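Local coordinates for protein alkane monooxygenase (Geobacillus thermodenitrificans, PDB 3B9O) that binds flavin mononucleotide and belongs to the luciferase-like monooxygenase family, whose members are built on a TIM-barrel fold, at residues A9-C14 / L36-E41; F51-L56 / H98-V103; V283-T288 / G354-V359. All blocks are in the same frame, centred on the assembly; numbering follows the deposited sequence.

How the interactions relate
All three contacts reach the same parallel sheet, the one that forms the barrel. Interactions 1 and 2 are neighbours, with centres about 11 Å apart. Strand 6-12 lies beside strand 53-57, and probable hydrogen bonds run from Phe55 N to Ala9 O (2.7 Å) and from Glu11 N to Phe55 O (2.8 Å). Helix 36-48, used in interaction 1, leads along the chain into strand 53-57 of interaction 2. Both contacts lie near the flavin mononucleotide: the side chain of Met12 is about 6 Å from it and that of Phe55 about 5 Å. Interaction 3 stands apart, its centre about 24 Å from each of the others, and touches neither.

Interaction 1: residues A9-C14 / L36-E41; sequences AFEMNC and LNYWTE
Glu11 and Tyr38 approach from opposite directions and join through one hydrogen bond, Tyr38 OH to Glu11 OE2 at 2.9 Å. The hydroxyl meets that oxygen on its syn side but lies 29° out of the carboxylate plane, while OE2 sits at the tyrosine ring edge, close to its plane. Torsions explain the reach: Glu11 CG is anti to the backbone N (chi1 -169°), which extends the chain from the strand, and a bend at chi2 then turns the carboxylate. OE1 uses its anti lone pair to accept Met12 N at 2.9 Å, and it also forms a salt bridge with Arg30. Tyr38, Met12 N and Arg30 thus hold the buried carboxylate.

The same first torsion sets Glu11 CG against the indole edge, 3.3 Å from Trp39 CZ3. Further along the same ring, Met12 O lies in the ring plane, 3.7 Å from Trp39 CH2, and the side chain of Asn13 packs obliquely beside CZ2. Here strand 6-12 and helix 36-48 form the first part of a beta-alpha-beta crossover to the parallel strand 53-57, as expected in a TIM barrel. The axes of 9-12 and 36-41 run nearly antiparallel (167°) and stay 12.2 Å apart, so long side chains must span the gap.

The indole is fixed from several sides. Tyr38 CD2 lies over the centre of one face, 3.6 Å above the ring plane, Trp39 NE1 donates to Tyr33 O, and Leu56 of strand 53-57 and Met92 of helix 89-94 also pack on the residue. Beyond the strand, Asn13 centres an inverse gamma turn, which Cys14 N closes with a weak hydrogen bond to Met12 O. Met12 points away from the helix, its side chain about 6 Å from the flavin mononucleotide.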
ATOM      1  N   ALA A   9      -2.088   1.920   8.636  1.00 16.53           N
ATOM      2  CA  ALA A   9      -2.042   0.587   9.219  1.00 15.37           C
ATOM      3  C   ALA A   9      -1.755  -0.387   8.099  1.00 12.02           C
ATOM      4  O   ALA A   9      -2.505  -0.443   7.127  1.00 15.54           O
ATOM      5  CB  ALA A   9      -3.370   0.294   9.865  1.00  9.56           C
ATOM      6  N   PHE A  10      -0.659  -1.122   8.200  1.00 14.22           N
ATOM      7  CA  PHE A  10      -0.257  -2.060   7.150  1.00 10.94           C
ATOM      8  C   PHE A  10      -0.891  -3.437   7.380  1.00 19.82           C
ATOM      9  O   PHE A  10      -0.704  -4.090   8.435  1.00 16.50           O
ATOM     10  CB  PHE A  10       1.260  -2.187   7.082  1.00 10.36           C
ATOM     11  CG  PHE A  10       1.777  -2.804   5.828  1.00 16.34           C
ATOM     12  CD1 PHE A  10       1.249  -2.463   4.588  1.00 20.74           C
ATOM     13  CD2 PHE A  10       2.844  -3.709   5.882  1.00 14.74           C
ATOM     14  CE1 PHE A  10       1.749  -3.030   3.419  1.00 21.34           C
ATOM     15  CE2 PHE A  10       3.369  -4.260   4.696  1.00 13.89           C
ATOM     16  CZ  PHE A  10       2.842  -3.916   3.485  1.00 14.92           C
ATOM     17  N   GLU A  11      -1.623  -3.895   6.376  1.00 11.41           N
ATOM     18  CA  GLU A  11      -2.440  -5.103   6.555  1.00 11.76           C
ATOM     19  C   GLU A  11      -2.490  -5.918   5.265  1.00 12.58           C
ATOM     20  O   GLU A  11      -2.054  -5.465   4.217  1.00 12.77           O
ATOM     21  CB  GLU A  11      -3.850  -4.642   7.024  1.00 16.84           C
ATOM     22  CG  GLU A  11      -4.834  -5.655   7.528  1.00 26.59           C
ATOM     23  CD  GLU A  11      -4.281  -6.696   8.537  1.00 20.14           C
ATOM     24  OE1 GLU A  11      -3.611  -7.632   8.104  1.00 16.70           O
ATOM     25  OE2 GLU A  11      -4.574  -6.618   9.731  1.00 15.87           O
ATOM     26  N   MET A  12      -3.013  -7.136   5.358  1.00 16.95           N
ATOM     27  CA  MET A  12      -3.251  -7.979   4.195  1.00 15.91           C
ATOM     28  C   MET A  12      -4.340  -8.978   4.571  1.00 17.23           C
ATOM     29  O   MET A  12      -4.353  -9.499   5.699  1.00 13.78           O
ATOM     30  CB  MET A  12      -1.964  -8.733   3.750  1.00 11.20           C
ATOM     31  CG  MET A  12      -2.100  -9.454   2.377  1.00 11.38           C
ATOM     32  SD  MET A  12      -0.484  -9.993   1.767  1.00 14.70           S
ATOM     33  CE  MET A  12      -0.998 -11.210   0.570  1.00 15.09           C
ATOM     34  N   ASN A  13      -5.201  -9.283   3.589  1.00 14.51           N
ATOM     35  CA  ASN A  13      -6.330 -10.187   3.779  1.00 13.82           C
ATOM     36  C   ASN A  13      -5.823 -11.664   3.719  1.00 16.26           C
ATOM     37  O   ASN A  13      -6.149 -12.411   2.790  1.00 15.32           O
ATOM     38  CB  ASN A  13      -7.380  -9.928   2.688  1.00 15.88           C
ATOM     39  CG  ASN A  13      -8.731 -10.488   3.024  1.00 20.04           C
ATOM     40  OD1 ASN A  13      -9.702 -10.262   2.282  1.00 18.54           O
ATOM     41  ND2 ASN A  13      -8.837 -11.183   4.176  1.00  8.23           N
ATOM     42  N   CYS A  14      -5.035 -12.055   4.712  1.00 10.32           N
ATOM     43  CA  CYS A  14      -4.459 -13.406   4.773  1.00 14.04           C
ATOM     44  C   CYS A  14      -4.037 -13.672   6.195  1.00 19.93           C
ATOM     45  O   CYS A  14      -4.250 -12.834   7.058  1.00 14.60           O
ATOM     46  CB  CYS A  14      -3.260 -13.565   3.824  1.00 14.22           C
ATOM     47  SG  CYS A  14      -1.781 -12.522   4.218  1.00 17.01           S
ATOM     48  N   LEU A  36     -15.631 -11.250   8.951  1.00 13.62           N
ATOM     49  CA  LEU A  36     -15.967  -9.880   8.579  1.00 22.75           C
ATOM     50  C   LEU A  36     -15.846  -8.937   9.787  1.00 21.48           C
ATOM     51  O   LEU A  36     -15.330  -7.829   9.686  1.00 13.39           O
ATOM     52  CB  LEU A  36     -17.362  -9.854   7.950  1.00 19.26           C
ATOM     53  CG  LEU A  36     -17.897  -8.486   7.471  1.00 21.22           C
ATOM     54  CD1 LEU A  36     -16.874  -7.862   6.504  1.00 13.72           C
ATOM     55  CD2 LEU A  36     -19.270  -8.689   6.796  1.00 18.43           C
ATOM     56  N   ASN A  37     -16.302  -9.404  10.944  1.00 20.36           N
ATOM     57  CA  ASN A  37     -16.164  -8.640  12.171  1.00 12.10           C
ATOM     58  C   ASN A  37     -14.751  -8.227  12.564  1.00 10.37           C
ATOM     59  O   ASN A  37     -14.599  -7.200  13.202  1.00 12.79           O
ATOM     60  CB  ASN A  37     -16.870  -9.308  13.368  1.00 16.65           C
ATOM     61  CG  ASN A  37     -18.369  -9.432  13.172  1.00 25.34           C
ATOM     62  OD1 ASN A  37     -19.020  -8.586  12.558  1.00 23.32           O
ATOM     63  ND2 ASN A  37     -18.934 -10.507  13.721  1.00 39.73           N
ATOM     64  N   TYR A  38     -13.734  -9.022  12.214  1.00 14.18           N
ATOM     65  CA  TYR A  38     -12.328  -8.623  12.429  1.00 13.30           C
ATOM     66  C   TYR A  38     -12.068  -7.285  11.703  1.00 14.74           C
ATOM     67  O   TYR A  38     -11.570  -6.318  12.305  1.00 12.84           O
ATOM     68  CB  TYR A  38     -11.328  -9.706  11.952  1.00 14.21           C
ATOM     69  CG  TYR A  38      -9.894  -9.180  11.946  1.00 17.42           C
ATOM     70  CD1 TYR A  38      -9.151  -9.109  13.136  1.00 13.33           C
ATOM     71  CD2 TYR A  38      -9.326  -8.671  10.780  1.00 14.81           C
ATOM     72  CE1 TYR A  38      -7.875  -8.572  13.155  1.00 12.86           C
ATOM     73  CE2 TYR A  38      -8.040  -8.133  10.788  1.00 12.02           C
ATOM     74  CZ  TYR A  38      -7.331  -8.097  11.969  1.00 16.16           C
ATOM     75  OH  TYR A  38      -6.078  -7.572  11.965  1.00 16.75           O
ATOM     76  N   TRP A  39     -12.434  -7.239  10.420  1.00 11.99           N
ATOM     77  CA  TRP A  39     -12.180  -6.066   9.555  1.00 14.11           C
ATOM     78  C   TRP A  39     -12.907  -4.808  10.012  1.00 14.22           C
ATOM     79  O   TRP A  39     -12.298  -3.745  10.086  1.00 17.39           O
ATOM     80  CB  TRP A  39     -12.488  -6.432   8.098  1.00 10.62           C
ATOM     81  CG  TRP A  39     -11.558  -7.568   7.685  1.00  8.21           C
ATOM     82  CD1 TRP A  39     -11.861  -8.911   7.608  1.00 13.67           C
ATOM     83  CD2 TRP A  39     -10.162  -7.446   7.419  1.00 10.39           C
ATOM     84  NE1 TRP A  39     -10.727  -9.636   7.239  1.00 10.51           N
ATOM     85  CE2 TRP A  39      -9.675  -8.755   7.105  1.00 12.49           C
ATOM     86  CE3 TRP A  39      -9.279  -6.331   7.321  1.00 10.55           C
ATOM     87  CZ2 TRP A  39      -8.332  -8.992   6.752  1.00 17.41           C
ATOM     88  CZ3 TRP A  39      -7.953  -6.549   6.978  1.00  8.99           C
ATOM     89  CH2 TRP A  39      -7.475  -7.875   6.698  1.00 14.75           C
ATOM     90  N   THR A  40     -14.181  -4.934  10.354  1.00 12.26           N
ATOM     91  CA  THR A  40     -14.944  -3.767  10.835  1.00 10.91           C
ATOM     92  C   THR A  40     -14.402  -3.287  12.200  1.00 14.70           C
ATOM     93  O   THR A  40     -14.251  -2.084  12.424  1.00 15.53           O
ATOM     94  CB  THR A  40     -16.470  -4.039  10.918  1.00 14.85           C
ATOM     95  OG1 THR A  40     -16.746  -5.168  11.776  1.00 16.84           O
ATOM     96  CG2 THR A  40     -17.034  -4.280   9.510  1.00 10.70           C
ATOM     97  N   GLU A  41     -14.109  -4.219  13.100  1.00 13.27           N
ATOM     98  CA  GLU A  41     -13.523  -3.857  14.414  1.00 10.27           C
ATOM     99  C   GLU A  41     -12.159  -3.179  14.204  1.00 18.16           C
ATOM    100  O   GLU A  41     -11.860  -2.166  14.831  1.00 16.57           O
ATOM    101  CB  GLU A  41     -13.345  -5.106  15.253  1.00 20.69           C
ATOM    102  CG  GLU A  41     -14.661  -5.640  15.915  1.00 20.21           C
ATOM    103  CD  GLU A  41     -14.550  -7.119  16.329  1.00 22.60           C
ATOM    104  OE1 GLU A  41     -13.422  -7.629  16.491  1.00 20.59           O
ATOM    105  OE2 GLU A  41     -15.618  -7.769  16.463  1.00 29.35           O
TER

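Interaction 2: residues F51-L56 / H98-V103; sequences FDALFL and HLAFAV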
ATOM      1  N   PHE A  51      -5.818   7.145  12.566  1.00 13.84           N
ATOM      2  CA  PHE A  51      -4.985   6.743  11.438  1.00 14.73           C
ATOM      3  C   PHE A  51      -5.475   7.383  10.127  1.00 14.27           C
ATOM      4  O   PHE A  51      -6.660   7.468   9.924  1.00 16.51           O
ATOM      5  CB  PHE A  51      -5.028   5.206  11.284  1.00 11.84           C
ATOM      6  CG  PHE A  51      -3.982   4.470  12.104  1.00 19.96           C
ATOM      7  CD1 PHE A  51      -3.947   4.587  13.496  1.00 27.01           C
ATOM      8  CD2 PHE A  51      -3.055   3.639  11.485  1.00 16.79           C
ATOM      9  CE1 PHE A  51      -2.989   3.895  14.252  1.00 28.52           C
ATOM     10  CE2 PHE A  51      -2.122   2.921  12.226  1.00 14.89           C
ATOM     11  CZ  PHE A  51      -2.099   3.046  13.617  1.00 20.98           C
ATOM     12  N   ASP A  52      -4.575   7.796   9.235  1.00 14.62           N
ATOM     13  CA  ASP A  52      -4.983   8.180   7.872  1.00 15.77           C
ATOM     14  C   ASP A  52      -5.744   7.060   7.144  1.00 22.94           C
ATOM     15  O   ASP A  52      -6.818   7.287   6.560  1.00 17.37           O
ATOM     16  CB  ASP A  52      -3.787   8.481   6.973  1.00 13.45           C
ATOM     17  CG  ASP A  52      -3.104   9.810   7.279  1.00 20.34           C
ATOM     18  OD1 ASP A  52      -2.893  10.115   8.465  1.00 30.49           O
ATOM     19  OD2 ASP A  52      -2.681  10.497   6.330  1.00 21.72           O
ATOM     20  N   ALA A  53      -5.149   5.874   7.128  1.00 16.46           N
ATOM     21  CA  ALA A  53      -5.683   4.811   6.260  1.00 16.69           C
ATOM     22  C   ALA A  53      -5.317   3.411   6.726  1.00 21.20           C
ATOM     23  O   ALA A  53      -4.373   3.209   7.541  1.00 15.61           O
ATOM     24  CB  ALA A  53      -5.231   5.043   4.790  1.00 10.49           C
ATOM     25  N   LEU A  54      -6.075   2.456   6.198  1.00 13.05           N
ATOM     26  CA  LEU A  54      -5.734   1.049   6.230  1.00 13.95           C
ATOM     27  C   LEU A  54      -5.117   0.746   4.881  1.00 12.79           C
ATOM     28  O   LEU A  54      -5.779   0.961   3.857  1.00 15.29           O
ATOM     29  CB  LEU A  54      -7.024   0.242   6.366  1.00  9.99           C
ATOM     30  CG  LEU A  54      -7.016  -1.198   6.891  1.00 25.51           C
ATOM     31  CD1 LEU A  54      -7.809  -2.145   6.102  1.00 24.76           C
ATOM     32  CD2 LEU A  54      -5.729  -1.784   7.505  1.00 11.13           C
ATOM     33  N   PHE A  55      -3.877   0.242   4.872  1.00 12.59           N
ATOM     34  CA  PHE A  55      -3.147  -0.024   3.620  1.00 15.17           C
ATOM     35  C   PHE A  55      -3.088  -1.540   3.447  1.00 12.09           C
ATOM     36  O   PHE A  55      -2.460  -2.243   4.247  1.00 15.27           O
ATOM     37  CB  PHE A  55      -1.725   0.612   3.674  1.00 15.72           C
ATOM     38  CG  PHE A  55      -0.927   0.507   2.382  1.00 15.91           C
ATOM     39  CD1 PHE A  55      -0.497   1.656   1.730  1.00 30.73           C
ATOM     40  CD2 PHE A  55      -0.581  -0.723   1.834  1.00 38.11           C
ATOM     41  CE1 PHE A  55       0.272   1.579   0.529  1.00 23.37           C
ATOM     42  CE2 PHE A  55       0.169  -0.811   0.608  1.00 35.11           C
ATOM     43  CZ  PHE A  55       0.602   0.340  -0.021  1.00 17.31           C
ATOM     44  N   LEU A  56      -3.784  -2.039   2.440  1.00 10.42           N
ATOM     45  CA  LEU A  56      -3.869  -3.489   2.219  1.00 15.51           C
ATOM     46  C   LEU A  56      -2.919  -3.913   1.095  1.00  9.94           C
ATOM     47  O   LEU A  56      -3.064  -3.478  -0.057  1.00 16.87           O
ATOM     48  CB  LEU A  56      -5.310  -3.904   1.898  1.00 18.00           C
ATOM     49  CG  LEU A  56      -6.252  -3.840   3.090  1.00 17.98           C
ATOM     50  CD1 LEU A  56      -7.679  -3.517   2.584  1.00 14.21           C
ATOM     51  CD2 LEU A  56      -6.162  -5.138   3.853  1.00 15.98           C
ATOM     52  N   HIS A  98     -13.946   8.821   8.442  1.00 13.73           N
ATOM     53  CA  HIS A  98     -12.768   9.483   7.878  1.00 16.48           C
ATOM     54  C   HIS A  98     -11.670   8.549   7.428  1.00 13.85           C
ATOM     55  O   HIS A  98     -10.927   8.894   6.519  1.00 15.47           O
ATOM     56  CB  HIS A  98     -12.138  10.365   8.949  1.00 16.92           C
ATOM     57  CG  HIS A  98     -13.006  11.490   9.378  1.00 20.68           C
ATOM     58  ND1 HIS A  98     -13.313  12.535   8.536  1.00 21.37           N
ATOM     59  CD2 HIS A  98     -13.616  11.753  10.564  1.00 15.90           C
ATOM     60  CE1 HIS A  98     -14.103  13.385   9.173  1.00 21.34           C
ATOM     61  NE2 HIS A  98     -14.280  12.948  10.409  1.00 23.55           N
ATOM     62  N   LEU A  99     -11.538   7.397   8.092  1.00 11.50           N
ATOM     63  CA  LEU A  99     -10.522   6.420   7.726  1.00 15.73           C
ATOM     64  C   LEU A  99     -10.572   6.117   6.213  1.00 16.92           C
ATOM     65  O   LEU A  99     -11.657   5.847   5.655  1.00 13.98           O
ATOM     66  CB  LEU A  99     -10.671   5.143   8.553  1.00 12.23           C
ATOM     67  CG  LEU A  99      -9.565   4.063   8.363  1.00 15.00           C
ATOM     68  CD1 LEU A  99      -8.188   4.457   9.041  1.00 14.07           C
ATOM     69  CD2 LEU A  99     -10.037   2.717   8.897  1.00 11.85           C
ATOM     70  N   ALA A 100      -9.418   6.208   5.551  1.00 17.38           N
ATOM     71  CA  ALA A 100      -9.307   5.908   4.115  1.00 15.40           C
ATOM     72  C   ALA A 100      -8.763   4.466   3.895  1.00 16.34           C
ATOM     73  O   ALA A 100      -8.324   3.807   4.836  1.00 12.23           O
ATOM     74  CB  ALA A 100      -8.403   6.930   3.408  1.00  7.43           C
ATOM     75  N   PHE A 101      -8.758   4.002   2.645  1.00 15.06           N
ATOM     76  CA  PHE A 101      -8.423   2.587   2.361  1.00 11.52           C
ATOM     77  C   PHE A 101      -7.560   2.575   1.117  1.00 11.14           C
ATOM     78  O   PHE A 101      -7.993   3.074   0.070  1.00 10.98           O
ATOM     79  CB  PHE A 101      -9.704   1.761   2.147  1.00  9.29           C
ATOM     80  CG  PHE A 101     -10.608   1.774   3.344  1.00  8.77           C
ATOM     81  CD1 PHE A 101     -11.629   2.730   3.445  1.00 15.62           C
ATOM     82  CD2 PHE A 101     -10.374   0.936   4.412  1.00 19.09           C
ATOM     83  CE1 PHE A 101     -12.421   2.785   4.589  1.00 13.78           C
ATOM     84  CE2 PHE A 101     -11.181   0.987   5.550  1.00 11.84           C
ATOM     85  CZ  PHE A 101     -12.172   1.914   5.633  1.00 10.43           C
ATOM     86  N   ALA A 102      -6.341   2.051   1.245  1.00 12.12           N
ATOM     87  CA  ALA A 102      -5.481   1.923   0.076  1.00 13.61           C
ATOM     88  C   ALA A 102      -5.437   0.428  -0.209  1.00 15.97           C
ATOM     89  O   ALA A 102      -5.108  -0.326   0.665  1.00 18.68           O
ATOM     90  CB  ALA A 102      -4.092   2.471   0.354  1.00 13.88           C
ATOM     91  N   VAL A 103      -5.770   0.038  -1.430  1.00 14.03           N
ATOM     92  CA  VAL A 103      -5.836  -1.340  -1.860  1.00  9.22           C
ATOM     93  C   VAL A 103      -4.795  -1.571  -2.935  1.00 15.79           C
ATOM     94  O   VAL A 103      -4.702  -0.826  -3.934  1.00 13.20           O
ATOM     95  CB  VAL A 103      -7.255  -1.796  -2.365  1.00 17.79           C
ATOM     96  CG1 VAL A 103      -8.276  -1.818  -1.219  1.00 19.40           C
ATOM     97  CG2 VAL A 103      -7.793  -0.946  -3.564  1.00 20.03           C
TER
HETATM   98  O   HOH W   1      -8.169   9.692   6.473  1.00 15.40           O
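Phe55 and Ala102 stand side by side on one face of the sheet. With CG anti to the backbone N (chi1 -175°), the Phe55 ring is set so that CD1 lies 3.9 Å from Ala102 CB, the methyl group approaching obliquely. The ring also meets Tyr225 and Phe245 edge-to-face on the side where the flavin mononucleotide lies. Ala53 and Ala100 share this face, with their CB atoms also 3.9 Å apart.

The opposite face carries the larger pairs. Leu54 CB comes obliquely to the Phe101 ring at CD2 (3.9 Å), and Leu56 CD1 reaches Val103 CG1 at 4.2 Å; Met92 and Ile89 of helix 89-94 pack on these side chains. This alternation is that of adjacent parallel strands in a TIM barrel, one face turned to the barrel interior and the other to the surrounding helices. The strand axes diverge by only 13°.

Four backbone hydrogen bonds fix the register: Ala100 N to Asp52 O, Leu54 N to Ala100 O, Ala102 N to Leu54 O and Leu56 N to Ala102 O. The last is the shortest, at 2.8 Å, and almost straight at N-H...O (179°). At the N-terminal end of the paired strands a water donates to both Asp52 O (2.8 Å) and His98 O (2.9 Å). Close by, the end of the Leu99 side chain comes over to segment 51-56, CD1 lying 3.5 Å from Phe51 O, and also packs on helix 36-48.

Interaction 3: residues V283-T288 / G354-V359; sequences VIVGKT and GTPKKV
The contact lies where two neighbouring parallel strands, 276-285 and 350-354, end together and the second passes into helix 356-370. Two backbone hydrogen bonds give the evidence for the pairing: Gly354 N to Ile284 O at 3.0 Å, nearly along the C=O axis, and Gly286 N to Gly354 O, also 3.0 Å, with its donor tilted 32° from the carbonyl plane. Gly354 O also receives a CA-H contact from Val285. Gly354 has phi 150°, a conformation that would press a side chain against the preceding carbonyl oxygen.

Just past this bridge, Gly286 O is met by Thr355 CA (3.2 Å, a CA-H...O contact) and by Pro356 CD at 3.3 Å. Strand 350-354 running on into helix 356-370 is a beta-alpha step of the TIM barrel. Thr355 is the helix N-cap; its OG1 stands between backbone N and carbonyl carbon (chi1 64°) and accepts a long, weak capping bond from Lys358 N. Its CG2 touches Lys287 O and Thr288 C of segment 283-288.

Three valines pack between this strand end and the first helical turn. Val283 CG1 meets Val359 CG1 at 3.7 Å, the two side chains crossing obliquely, and Val285 CG2 reaches Val359 CG2 at 4.0 Å. That same Val285 methyl, anti to its backbone N, also lies 3.8 Å from Pro356 CD, and helix 384-399 covers both residues through Val393 on Val285 and Leu392 on Pro356.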
ATOM      1  N   VAL A 283       6.795  -1.182  15.365  1.00 12.35           N
ATOM      2  CA  VAL A 283       6.895  -0.505  16.646  1.00 21.37           C
ATOM      3  C   VAL A 283       6.571  -1.527  17.729  1.00 20.81           C
ATOM      4  O   VAL A 283       5.559  -2.216  17.643  1.00 16.37           O
ATOM      5  CB  VAL A 283       5.913   0.712  16.751  1.00 18.51           C
ATOM      6  CG1 VAL A 283       5.867   1.214  18.174  1.00 14.68           C
ATOM      7  CG2 VAL A 283       6.328   1.855  15.736  1.00 13.19           C
ATOM      8  N   ILE A 284       7.450  -1.647  18.720  1.00 14.77           N
ATOM      9  CA  ILE A 284       7.167  -2.447  19.895  1.00 15.25           C
ATOM     10  C   ILE A 284       7.350  -1.484  21.060  1.00 23.92           C
ATOM     11  O   ILE A 284       8.488  -1.031  21.361  1.00 19.07           O
ATOM     12  CB  ILE A 284       8.123  -3.653  20.053  1.00 21.58           C
ATOM     13  CG1 ILE A 284       7.997  -4.642  18.881  1.00 21.62           C
ATOM     14  CG2 ILE A 284       7.862  -4.354  21.423  1.00 19.76           C
ATOM     15  CD1 ILE A 284       9.216  -5.628  18.756  1.00 21.29           C
ATOM     16  N   VAL A 285       6.244  -1.140  21.701  1.00 17.27           N
ATOM     17  CA  VAL A 285       6.227  -0.055  22.679  1.00 16.82           C
ATOM     18  C   VAL A 285       5.732  -0.531  24.067  1.00 30.13           C
ATOM     19  O   VAL A 285       4.868  -1.435  24.180  1.00 22.21           O
ATOM     20  CB  VAL A 285       5.442   1.188  22.134  1.00 19.33           C
ATOM     21  CG1 VAL A 285       3.948   0.885  21.954  1.00 14.96           C
ATOM     22  CG2 VAL A 285       5.638   2.445  23.026  1.00 11.86           C
ATOM     23  N   GLY A 286       6.306   0.062  25.116  1.00 18.85           N
ATOM     24  CA  GLY A 286       5.846  -0.172  26.492  1.00 21.24           C
ATOM     25  C   GLY A 286       5.993   1.090  27.327  1.00 23.15           C
ATOM     26  O   GLY A 286       6.654   2.049  26.933  1.00 16.92           O
ATOM     27  N   LYS A 287       5.392   1.082  28.503  1.00 22.67           N
ATOM     28  CA  LYS A 287       5.505   2.218  29.421  1.00 23.84           C
ATOM     29  C   LYS A 287       6.934   2.388  29.911  1.00 30.75           C
ATOM     30  O   LYS A 287       7.364   3.502  30.257  1.00 22.33           O
ATOM     31  CB  LYS A 287       4.532   2.023  30.580  1.00 26.10           C
ATOM     32  CG  LYS A 287       3.100   1.969  30.032  1.00 25.64           C
ATOM     33  CD  LYS A 287       2.084   1.444  31.029  1.00 37.58           C
ATOM     34  CE  LYS A 287       1.065   2.519  31.303  1.00 58.62           C
ATOM     35  NZ  LYS A 287       1.765   3.685  31.930  1.00 82.93           N
ATOM     36  N   THR A 288       7.669   1.289  29.914  1.00 15.86           N
ATOM     37  CA  THR A 288       9.054   1.293  30.350  1.00 24.89           C
ATOM     38  C   THR A 288       9.835   0.506  29.336  1.00 24.65           C
ATOM     39  O   THR A 288       9.262  -0.269  28.573  1.00 22.34           O
ATOM     40  CB  THR A 288       9.221   0.641  31.754  1.00 23.80           C
ATOM     41  OG1 THR A 288       8.892  -0.750  31.676  1.00 26.21           O
ATOM     42  CG2 THR A 288       8.336   1.338  32.772  1.00 20.42           C
ATOM     43  N   GLY A 354      10.793   0.421  22.516  1.00 19.87           N
ATOM     44  CA  GLY A 354      11.042   1.173  23.742  1.00 16.89           C
ATOM     45  C   GLY A 354       9.807   1.894  24.228  1.00 14.83           C
ATOM     46  O   GLY A 354       8.700   1.444  23.995  1.00 16.99           O
ATOM     47  N   THR A 355      10.014   3.003  24.907  1.00 15.59           N
ATOM     48  CA  THR A 355       8.910   3.810  25.447  1.00 12.76           C
ATOM     49  C   THR A 355       8.331   4.676  24.345  1.00 15.16           C
ATOM     50  O   THR A 355       8.984   4.859  23.315  1.00 16.65           O
ATOM     51  CB  THR A 355       9.397   4.709  26.577  1.00 13.21           C
ATOM     52  OG1 THR A 355      10.350   5.631  26.021  1.00 14.57           O
ATOM     53  CG2 THR A 355      10.062   3.857  27.702  1.00 14.10           C
ATOM     54  N   PRO A 356       7.125   5.254  24.569  1.00 15.78           N
ATOM     55  CA  PRO A 356       6.553   6.149  23.554  1.00 23.73           C
ATOM     56  C   PRO A 356       7.409   7.367  23.226  1.00 16.94           C
ATOM     57  O   PRO A 356       7.371   7.807  22.082  1.00 15.68           O
ATOM     58  CB  PRO A 356       5.244   6.626  24.172  1.00 17.76           C
ATOM     59  CG  PRO A 356       4.916   5.614  25.252  1.00 20.74           C
ATOM     60  CD  PRO A 356       6.223   5.064  25.719  1.00 14.52           C
ATOM     61  N   LYS A 357       8.127   7.923  24.208  1.00 14.97           N
ATOM     62  CA  LYS A 357       9.007   9.043  23.924  1.00 20.50           C
ATOM     63  C   LYS A 357      10.045   8.630  22.888  1.00 13.31           C
ATOM     64  O   LYS A 357      10.235   9.347  21.884  1.00 19.66           O
ATOM     65  CB  LYS A 357       9.692   9.654  25.162  1.00 25.87           C
ATOM     66  CG  LYS A 357      10.443  10.995  24.774  1.00 22.19           C
ATOM     67  CD  LYS A 357      11.321  11.546  25.888  1.00 22.89           C
ATOM     68  CE  LYS A 357      12.126  12.753  25.355  1.00 20.00           C
ATOM     69  NZ  LYS A 357      13.216  12.248  24.428  1.00 15.05           N
ATOM     70  N   LYS A 358      10.682   7.488  23.113  1.00 14.48           N
ATOM     71  CA  LYS A 358      11.685   6.952  22.161  1.00 15.85           C
ATOM     72  C   LYS A 358      11.106   6.674  20.772  1.00 15.69           C
ATOM     73  O   LYS A 358      11.712   7.062  19.753  1.00 14.21           O
ATOM     74  CB  LYS A 358      12.360   5.682  22.689  1.00 20.57           C
ATOM     75  CG  LYS A 358      13.345   5.071  21.679  1.00 18.96           C
ATOM     76  CD  LYS A 358      14.256   4.044  22.290  1.00 23.04           C
ATOM     77  CE  LYS A 358      15.122   3.447  21.166  1.00 27.52           C
ATOM     78  NZ  LYS A 358      15.332   2.005  21.323  1.00 27.63           N
ATOM     79  N   VAL A 359       9.972   5.981  20.711  1.00 14.22           N
ATOM     80  CA  VAL A 359       9.375   5.659  19.377  1.00 15.29           C
ATOM     81  C   VAL A 359       9.118   6.943  18.598  1.00 13.93           C
ATOM     82  O   VAL A 359       9.422   7.068  17.398  1.00 15.25           O
ATOM     83  CB  VAL A 359       8.050   4.826  19.536  1.00 21.38           C
ATOM     84  CG1 VAL A 359       7.316   4.604  18.187  1.00 17.35           C
ATOM     85  CG2 VAL A 359       8.349   3.485  20.232  1.00 18.77           C
TER